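Local coordinates for beta-2-microglobulin (Ctenopharyngodon idella, PDB 5H5Z), which serves as the light chain of a bony fish MHC class I molecule, pairing with the heavy chain that presents peptide antigens, at residues 26-31 with 81-86; 6-11 with 88-93. The protein carries 1 engineered substitution. All coordinates share one frame; numbering follows the deposited sequence.

Contact 1: 26-31 with 81-86; sequences CYVSNF and CRVKHM
Segments 26-31 and 81-86, on strands 22-31 and 79-85, run almost in the same direction, 15° apart end to end, with no hydrogen bond between them. They belong to the two facing sheets of an immunoglobulin C1-set sandwich, and the CA atoms draw together from 8.2 Å at Val28 and Val83 to 6.3 Å at Cys26 and Cys81, where the intersheet disulfide ties the layers. Each cysteine sets its sulfur anti to its own backbone N, which sends both SG atoms into the gap, and the bridge closes with a chi3 of -77°. Two residues farther along each strand, the beta-branched Val28 and Val83 fill the core with short, stiff side chains that slide past each other, and Val28 CG2 and Val83 CG2 come within 3.9 Å. At the far end Phe31 turns the edge of its ring to the face of His85, an offset edge-to-face pair with centroids 5.6 Å apart and planes at 71°. Histidine suits this buried place because it offers a flat face and a polar edge at once: NE2 is hydrogen-bonded to the carbonyl of Pro33, and the same atom, His85 NE2, lies 4.0 Å from Phe31 CD1.

Contact 2: 6-11 with 88-93; sequences PKIQVY and DNKTIV
This is an apolar contact between edge strands of the two sheets of the immunoglobulin sandwich, lying toward the surface along one margin of the domain. Strand 7-11 and strand 88-93 point broadly the same way, their axes 7.4 Å apart at closest approach and inclined by -30°, with no hydrogen bond between them. Ile92 is the hub. Its CG1 lies 3.7 Å from CG2 of Ile8 and 4.0 Å from Ile8 CB, while its other branch, CG2, meets Val10 CG2 at 3.8 Å, so the forked side chain of Ile92 serves two neighbours with separate arms. The beta-branched Ile8, Val10 and Ile92 carry stiff, methyl-bearing arms close to their strands, which suits them to filling the gap between two sheets. Farther along, Ile8 CD1 lies 4.0 Å from Lys90 CB; the lysine thus lends the aliphatic root of its side chain to the apolar seam, a fitting residue for an exposed margin. Val10 also packs on Cys81 of strand 79-85 and on Trp94, while Lys7 forms a salt bridge with Glu225 of the MHC class I heavy chain. With only carbon groups meeting between the side chains, the attachment rests on shape and on the removal of apolar surface from water; it adds no directional bond, and register is set by each strand's backbone pairing within its own sheet, such as Gln9 with Tyr27 and Ile92 with Cys81.

How the contacts relate
Both contacts join the two sheets of the sandwich, but at different depths. Contact 1 is wholly buried and links inner strands 22-31 and 79-85, whereas contact 2 brings together strands 7-12 and 88-93 beside them, outermost within this chain and nearer the surface. Each strand of one contact is the sheet neighbour of a strand of the other: Tyr27 N lies 2.8 Å from Gln9 O and Val83 N 2.7 Å from Lys90 O, both probable hydrogen bonds. The chemistry changes with position. Both use branched aliphatic side chains, to which contact 1 adds a covalent bridge and an aromatic pair, and contact 2 a lysine stem. Cys81, which Val10 touches, is shared ground between the two contacts.

Contact 1: 26-31 with 81-86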
ATOM      1  N   CYS B  26      -0.381   9.332  -8.355  1.00 20.74           N
ATOM      2  CA  CYS B  26      -1.593   9.588  -7.600  1.00 20.75           C
ATOM      3  C   CYS B  26      -1.856   8.406  -6.672  1.00 19.96           C
ATOM      4  O   CYS B  26      -2.163   7.308  -7.130  1.00 21.68           O
ATOM      5  CB  CYS B  26      -2.766   9.845  -8.546  1.00 21.69           C
ATOM      6  SG  CYS B  26      -4.332  10.226  -7.740  1.00 26.07           S
ATOM      7  N   TYR B  27      -1.698   8.644  -5.372  1.00 19.90           N
ATOM      8  CA  TYR B  27      -1.923   7.634  -4.343  1.00 18.37           C
ATOM      9  C   TYR B  27      -3.315   7.803  -3.759  1.00 20.30           C
ATOM     10  O   TYR B  27      -3.631   8.839  -3.157  1.00 20.38           O
ATOM     11  CB  TYR B  27      -0.871   7.752  -3.241  1.00 20.62           C
ATOM     12  CG  TYR B  27      -0.958   6.697  -2.154  1.00 20.51           C
ATOM     13  CD1 TYR B  27      -1.025   5.333  -2.468  1.00 23.26           C
ATOM     14  CD2 TYR B  27      -0.927   7.058  -0.811  1.00 20.74           C
ATOM     15  CE1 TYR B  27      -1.091   4.375  -1.468  1.00 22.62           C
ATOM     16  CE2 TYR B  27      -0.983   6.110   0.195  1.00 21.32           C
ATOM     17  CZ  TYR B  27      -1.069   4.772  -0.138  1.00 22.79           C
ATOM     18  OH  TYR B  27      -1.128   3.835   0.866  1.00 25.82           O
ATOM     19  N   VAL B  28      -4.140   6.782  -3.955  1.00 19.28           N
ATOM     20  CA  VAL B  28      -5.541   6.815  -3.542  1.00 20.00           C
ATOM     21  C   VAL B  28      -5.730   5.761  -2.453  1.00 20.05           C
ATOM     22  O   VAL B  28      -5.549   4.570  -2.703  1.00 24.28           O
ATOM     23  CB  VAL B  28      -6.474   6.572  -4.748  1.00 19.55           C
ATOM     24  CG1 VAL B  28      -7.938   6.625  -4.330  1.00 19.66           C
ATOM     25  CG2 VAL B  28      -6.199   7.594  -5.847  1.00 20.44           C
ATOM     26  N   SER B  29      -6.067   6.197  -1.242  1.00 20.55           N
ATOM     27  CA  SER B  29      -6.031   5.300  -0.089  1.00 21.77           C
ATOM     28  C   SER B  29      -7.235   5.470   0.824  1.00 24.74           C
ATOM     29  O   SER B  29      -8.046   6.372   0.626  1.00 24.58           O
ATOM     30  CB  SER B  29      -4.747   5.531   0.707  1.00 24.12           C
ATOM     31  OG  SER B  29      -4.718   6.854   1.231  1.00 22.24           O
ATOM     32  N   ASN B  30      -7.343   4.592   1.821  1.00 24.12           N
ATOM     33  CA  ASN B  30      -8.363   4.699   2.866  1.00 24.20           C
ATOM     34  C   ASN B  30      -9.804   4.633   2.346  1.00 24.58           C
ATOM     35  O   ASN B  30     -10.694   5.283   2.897  1.00 27.23           O
ATOM     36  CB  ASN B  30      -8.161   5.987   3.692  1.00 26.18           C
ATOM     37  CG  ASN B  30      -6.850   6.000   4.463  1.00 28.38           C
ATOM     38  OD1 ASN B  30      -6.207   4.964   4.654  1.00 31.34           O
ATOM     39  ND2 ASN B  30      -6.453   7.183   4.920  1.00 33.99           N
ATOM     40  N   PHE B  31     -10.040   3.850   1.295  1.00 24.17           N
ATOM     41  CA  PHE B  31     -11.371   3.828   0.684  1.00 24.93           C
ATOM     42  C   PHE B  31     -12.069   2.468   0.695  1.00 25.83           C
ATOM     43  O   PHE B  31     -11.424   1.428   0.647  1.00 25.16           O
ATOM     44  CB  PHE B  31     -11.356   4.437  -0.729  1.00 24.50           C
ATOM     45  CG  PHE B  31     -10.643   3.602  -1.761  1.00 23.33           C
ATOM     46  CD1 PHE B  31     -11.334   2.644  -2.503  1.00 22.91           C
ATOM     47  CD2 PHE B  31      -9.289   3.797  -2.019  1.00 24.34           C
ATOM     48  CE1 PHE B  31     -10.683   1.882  -3.464  1.00 22.09           C
ATOM     49  CE2 PHE B  31      -8.633   3.040  -2.977  1.00 21.43           C
ATOM     50  CZ  PHE B  31      -9.329   2.078  -3.698  1.00 22.99           C
ATOM     51  N   CYS B  81      -5.231  14.510 -10.971  1.00 23.93           N
ATOM     52  CA  CYS B  81      -5.721  13.153 -10.807  1.00 23.49           C
ATOM     53  C   CYS B  81      -7.212  13.237 -10.522  1.00 25.28           C
ATOM     54  O   CYS B  81      -7.633  13.926  -9.583  1.00 26.07           O
ATOM     55  CB  CYS B  81      -4.977  12.453  -9.665  1.00 23.51           C
ATOM     56  SG  CYS B  81      -5.531  10.775  -9.291  1.00 27.04           S
ATOM     57  N   ARG B  82      -8.001  12.564 -11.357  1.00 24.83           N
ATOM     58  CA  ARG B  82      -9.450  12.525 -11.200  1.00 25.61           C
ATOM     59  C   ARG B  82      -9.889  11.168 -10.679  1.00 24.51           C
ATOM     60  O   ARG B  82      -9.628  10.130 -11.297  1.00 26.67           O
ATOM     61  CB  ARG B  82     -10.167  12.854 -12.512  1.00 27.63           C
ATOM     62  CG  ARG B  82     -11.689  12.776 -12.422  1.00 27.62           C
ATOM     63  CD  ARG B  82     -12.364  13.462 -13.595  1.00 30.54           C
ATOM     64  NE  ARG B  82     -12.029  12.841 -14.873  1.00 32.91           N
ATOM     65  CZ  ARG B  82     -11.894  13.502 -16.022  1.00 35.64           C
ATOM     66  NH1 ARG B  82     -12.051  14.822 -16.069  1.00 37.47           N
ATOM     67  NH2 ARG B  82     -11.590  12.841 -17.131  1.00 39.39           N
ATOM     68  N   VAL B  83     -10.553  11.191  -9.530  1.00 23.75           N
ATOM     69  CA  VAL B  83     -10.991   9.972  -8.861  1.00 22.06           C
ATOM     70  C   VAL B  83     -12.516   9.931  -8.759  1.00 24.51           C
ATOM     71  O   VAL B  83     -13.147  10.893  -8.306  1.00 25.94           O
ATOM     72  CB  VAL B  83     -10.355   9.847  -7.459  1.00 20.07           C
ATOM     73  CG1 VAL B  83     -10.790   8.560  -6.773  1.00 21.49           C
ATOM     74  CG2 VAL B  83      -8.833   9.913  -7.543  1.00 21.87           C
ATOM     75  N   LYS B  84     -13.098   8.816  -9.198  1.00 24.11           N
ATOM     76  CA  LYS B  84     -14.538   8.598  -9.121  1.00 25.07           C
ATOM     77  C   LYS B  84     -14.859   7.375  -8.262  1.00 26.34           C
ATOM     78  O   LYS B  84     -14.612   6.233  -8.663  1.00 27.41           O
ATOM     79  CB  LYS B  84     -15.147   8.470 -10.525  1.00 29.56           C
ATOM     80  CG  LYS B  84     -14.951   9.710 -11.387  1.00 28.86           C
ATOM     81  CD  LYS B  84     -15.518   9.539 -12.785  1.00 37.89           C
ATOM     82  CE  LYS B  84     -15.173  10.744 -13.648  1.00 39.66           C
ATOM     83  NZ  LYS B  84     -15.842  10.683 -14.976  1.00 46.70           N
ATOM     84  N   HIS B  85     -15.398   7.638  -7.074  1.00 26.75           N
ATOM     85  CA  HIS B  85     -15.754   6.599  -6.109  1.00 28.00           C
ATOM     86  C   HIS B  85     -17.226   6.753  -5.756  1.00 31.07           C
ATOM     87  O   HIS B  85     -17.675   7.857  -5.433  1.00 29.53           O
ATOM     88  CB  HIS B  85     -14.887   6.730  -4.856  1.00 26.21           C
ATOM     89  CG  HIS B  85     -15.067   5.622  -3.866  1.00 27.66           C
ATOM     90  ND1 HIS B  85     -15.496   5.840  -2.576  1.00 26.99           N
ATOM     91  CD2 HIS B  85     -14.857   4.287  -3.971  1.00 26.58           C
ATOM     92  CE1 HIS B  85     -15.549   4.691  -1.928  1.00 26.82           C
ATOM     93  NE2 HIS B  85     -15.166   3.732  -2.753  1.00 27.45           N
ATOM     94  N   MET B  86     -17.968   5.646  -5.810  1.00 30.92           N
ATOM     95  CA  MET B  86     -19.429   5.676  -5.708  1.00 33.06           C
ATOM     96  C   MET B  86     -19.964   6.670  -6.743  1.00 34.87           C
ATOM     97  O   MET B  86     -19.747   6.482  -7.941  1.00 32.55           O
ATOM     98  CB  MET B  86     -19.886   6.030  -4.283  1.00 33.27           C
ATOM     99  CG  MET B  86     -19.300   5.151  -3.190  1.00 35.31           C
ATOM    100  SD  MET B  86     -19.832   3.433  -3.319  1.00 43.42           S
ATOM    101  CE  MET B  86     -21.546   3.542  -2.802  1.00 54.40           C
TER

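Contact 2: 6-11 with 88-93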
ATOM      1  N   PRO B   6     -12.116   8.160  -0.551  1.00 27.69           N
ATOM      2  CA  PRO B   6     -10.660   8.078  -0.690  1.00 27.39           C
ATOM      3  C   PRO B   6      -9.889   9.321  -0.259  1.00 27.25           C
ATOM      4  O   PRO B   6     -10.343  10.458  -0.479  1.00 26.99           O
ATOM      5  CB  PRO B   6     -10.464   7.841  -2.194  1.00 26.66           C
ATOM      6  CG  PRO B   6     -11.702   8.375  -2.833  1.00 25.68           C
ATOM      7  CD  PRO B   6     -12.796   8.061  -1.857  1.00 27.93           C
ATOM      8  N   LYS B   7      -8.741   9.090   0.372  1.00 24.51           N
ATOM      9  CA  LYS B   7      -7.709  10.113   0.481  1.00 24.40           C
ATOM     10  C   LYS B   7      -6.982  10.094  -0.858  1.00 23.46           C
ATOM     11  O   LYS B   7      -6.683   9.020  -1.392  1.00 25.00           O
ATOM     12  CB  LYS B   7      -6.739   9.811   1.624  1.00 24.85           C
ATOM     13  CG  LYS B   7      -5.756  10.940   1.917  1.00 25.82           C
ATOM     14  CD  LYS B   7      -4.574  10.477   2.755  1.00 35.32           C
ATOM     15  CE  LYS B   7      -4.890  10.431   4.242  1.00 39.52           C
ATOM     16  NZ  LYS B   7      -3.853   9.639   4.965  1.00 46.33           N
ATOM     17  N   ILE B   8      -6.732  11.278  -1.409  1.00 23.32           N
ATOM     18  CA  ILE B   8      -6.134  11.417  -2.735  1.00 22.62           C
ATOM     19  C   ILE B   8      -4.923  12.328  -2.654  1.00 22.37           C
ATOM     20  O   ILE B   8      -5.040  13.504  -2.292  1.00 25.18           O
ATOM     21  CB  ILE B   8      -7.130  12.011  -3.757  1.00 23.83           C
ATOM     22  CG1 ILE B   8      -8.437  11.209  -3.767  1.00 21.82           C
ATOM     23  CG2 ILE B   8      -6.500  12.059  -5.147  1.00 24.99           C
ATOM     24  CD1 ILE B   8      -9.588  11.910  -4.455  1.00 22.18           C
ATOM     25  N   GLN B   9      -3.764  11.781  -2.993  1.00 23.75           N
ATOM     26  CA  GLN B   9      -2.517  12.523  -2.910  1.00 22.81           C
ATOM     27  C   GLN B   9      -1.786  12.440  -4.236  1.00 23.04           C
ATOM     28  O   GLN B   9      -1.538  11.343  -4.759  1.00 23.11           O
ATOM     29  CB  GLN B   9      -1.653  12.011  -1.755  1.00 20.53           C
ATOM     30  CG  GLN B   9      -2.281  12.248  -0.387  1.00 22.93           C
ATOM     31  CD  GLN B   9      -1.499  11.617   0.745  1.00 27.10           C
ATOM     32  OE1 GLN B   9      -0.772  12.299   1.469  1.00 32.03           O
ATOM     33  NE2 GLN B   9      -1.646  10.314   0.906  1.00 27.60           N
ATOM     34  N   VAL B  10      -1.452  13.614  -4.767  1.00 24.54           N
ATOM     35  CA  VAL B  10      -0.853  13.747  -6.094  1.00 24.50           C
ATOM     36  C   VAL B  10       0.514  14.399  -5.947  1.00 23.06           C
ATOM     37  O   VAL B  10       0.637  15.483  -5.365  1.00 25.20           O
ATOM     38  CB  VAL B  10      -1.751  14.577  -7.046  1.00 26.21           C
ATOM     39  CG1 VAL B  10      -1.244  14.495  -8.482  1.00 26.66           C
ATOM     40  CG2 VAL B  10      -3.187  14.096  -6.973  1.00 26.13           C
ATOM     41  N   TYR B  11       1.536  13.721  -6.460  1.00 23.77           N
ATOM     42  CA  TYR B  11       2.922  14.141  -6.288  1.00 22.72           C
ATOM     43  C   TYR B  11       3.793  13.545  -7.384  1.00 22.12           C
ATOM     44  O   TYR B  11       3.347  12.698  -8.161  1.00 26.11           O
ATOM     45  CB  TYR B  11       3.446  13.732  -4.898  1.00 22.75           C
ATOM     46  CG  TYR B  11       3.220  12.276  -4.536  1.00 22.33           C
ATOM     47  CD1 TYR B  11       1.986  11.839  -4.052  1.00 21.97           C
ATOM     48  CD2 TYR B  11       4.249  11.336  -4.661  1.00 21.74           C
ATOM     49  CE1 TYR B  11       1.775  10.508  -3.719  1.00 21.32           C
ATOM     50  CE2 TYR B  11       4.054  10.002  -4.322  1.00 22.69           C
ATOM     51  CZ  TYR B  11       2.813   9.593  -3.854  1.00 22.01           C
ATOM     52  OH  TYR B  11       2.590   8.281  -3.514  1.00 24.00           O
ATOM     53  N   ASP B  88     -19.222  10.049  -6.320  1.00 34.20           N
ATOM     54  CA  ASP B  88     -18.363  11.211  -6.129  1.00 34.33           C
ATOM     55  C   ASP B  88     -17.399  11.383  -7.299  1.00 34.31           C
ATOM     56  O   ASP B  88     -17.021  10.417  -7.948  1.00 34.44           O
ATOM     57  CB  ASP B  88     -17.586  11.104  -4.812  1.00 38.54           C
ATOM     58  CG  ASP B  88     -18.496  10.956  -3.601  1.00 37.41           C
ATOM     59  OD1 ASP B  88     -19.609  11.509  -3.610  1.00 41.45           O
ATOM     60  OD2 ASP B  88     -18.095  10.284  -2.630  1.00 41.10           O
ATOM     61  N   ASN B  89     -17.003  12.623  -7.563  1.00 31.75           N
ATOM     62  CA  ASN B  89     -16.085  12.919  -8.657  1.00 31.34           C
ATOM     63  C   ASN B  89     -15.132  14.016  -8.216  1.00 32.04           C
ATOM     64  O   ASN B  89     -15.502  15.179  -8.189  1.00 35.35           O
ATOM     65  CB  ASN B  89     -16.875  13.331  -9.912  1.00 35.15           C
ATOM     66  CG  ASN B  89     -15.983  13.681 -11.100  1.00 36.50           C
ATOM     67  OD1 ASN B  89     -14.759  13.571 -11.043  1.00 36.88           O
ATOM     68  ND2 ASN B  89     -16.610  14.105 -12.192  1.00 36.76           N
ATOM     69  N   LYS B  90     -13.908  13.638  -7.856  1.00 29.04           N
ATOM     70  CA  LYS B  90     -12.932  14.612  -7.370  1.00 31.23           C
ATOM     71  C   LYS B  90     -11.741  14.738  -8.311  1.00 30.64           C
ATOM     72  O   LYS B  90     -11.307  13.754  -8.906  1.00 30.13           O
ATOM     73  CB  LYS B  90     -12.462  14.255  -5.956  1.00 34.99           C
ATOM     74  CG  LYS B  90     -13.591  14.042  -4.959  1.00 44.03           C
ATOM     75  CD  LYS B  90     -13.185  14.456  -3.553  1.00 52.96           C
ATOM     76  CE  LYS B  90     -14.254  14.107  -2.525  1.00 62.58           C
ATOM     77  NZ  LYS B  90     -15.624  14.589  -2.868  1.00 66.75           N
ATOM     78  N   THR B  91     -11.233  15.959  -8.448  1.00 29.53           N
ATOM     79  CA  THR B  91     -10.029  16.214  -9.233  1.00 27.06           C
ATOM     80  C   THR B  91      -9.038  16.989  -8.378  1.00 27.49           C
ATOM     81  O   THR B  91      -9.359  18.059  -7.869  1.00 29.99           O
ATOM     82  CB  THR B  91     -10.349  16.991 -10.527  1.00 27.55           C
ATOM     83  OG1 THR B  91     -11.218  16.205 -11.345  1.00 30.88           O
ATOM     84  CG2 THR B  91      -9.075  17.307 -11.317  1.00 29.71           C
ATOM     85  N   ILE B  92      -7.841  16.433  -8.217  1.00 26.85           N
ATOM     86  CA  ILE B  92      -6.787  17.078  -7.437  1.00 24.99           C
ATOM     87  C   ILE B  92      -5.645  17.475  -8.370  1.00 25.27           C
ATOM     88  O   ILE B  92      -5.069  16.625  -9.047  1.00 25.95           O
ATOM     89  CB  ILE B  92      -6.285  16.153  -6.298  1.00 24.13           C
ATOM     90  CG1 ILE B  92      -7.456  15.626  -5.453  1.00 26.85           C
ATOM     91  CG2 ILE B  92      -5.244  16.849  -5.425  1.00 26.62           C
ATOM     92  CD1 ILE B  92      -8.210  16.679  -4.663  1.00 30.45           C
ATOM     93  N   VAL B  93      -5.343  18.771  -8.411  1.00 24.33           N
ATOM     94  CA  VAL B  93      -4.268  19.309  -9.243  1.00 27.45           C
ATOM     95  C   VAL B  93      -2.914  19.064  -8.576  1.00 26.39           C
ATOM     96  O   VAL B  93      -2.757  19.271  -7.370  1.00 28.22           O
ATOM     97  CB  VAL B  93      -4.472  20.822  -9.511  1.00 29.01           C
ATOM     98  CG1 VAL B  93      -3.272  21.435 -10.229  1.00 30.72           C
ATOM     99  CG2 VAL B  93      -5.744  21.054 -10.315  1.00 33.15           C
TER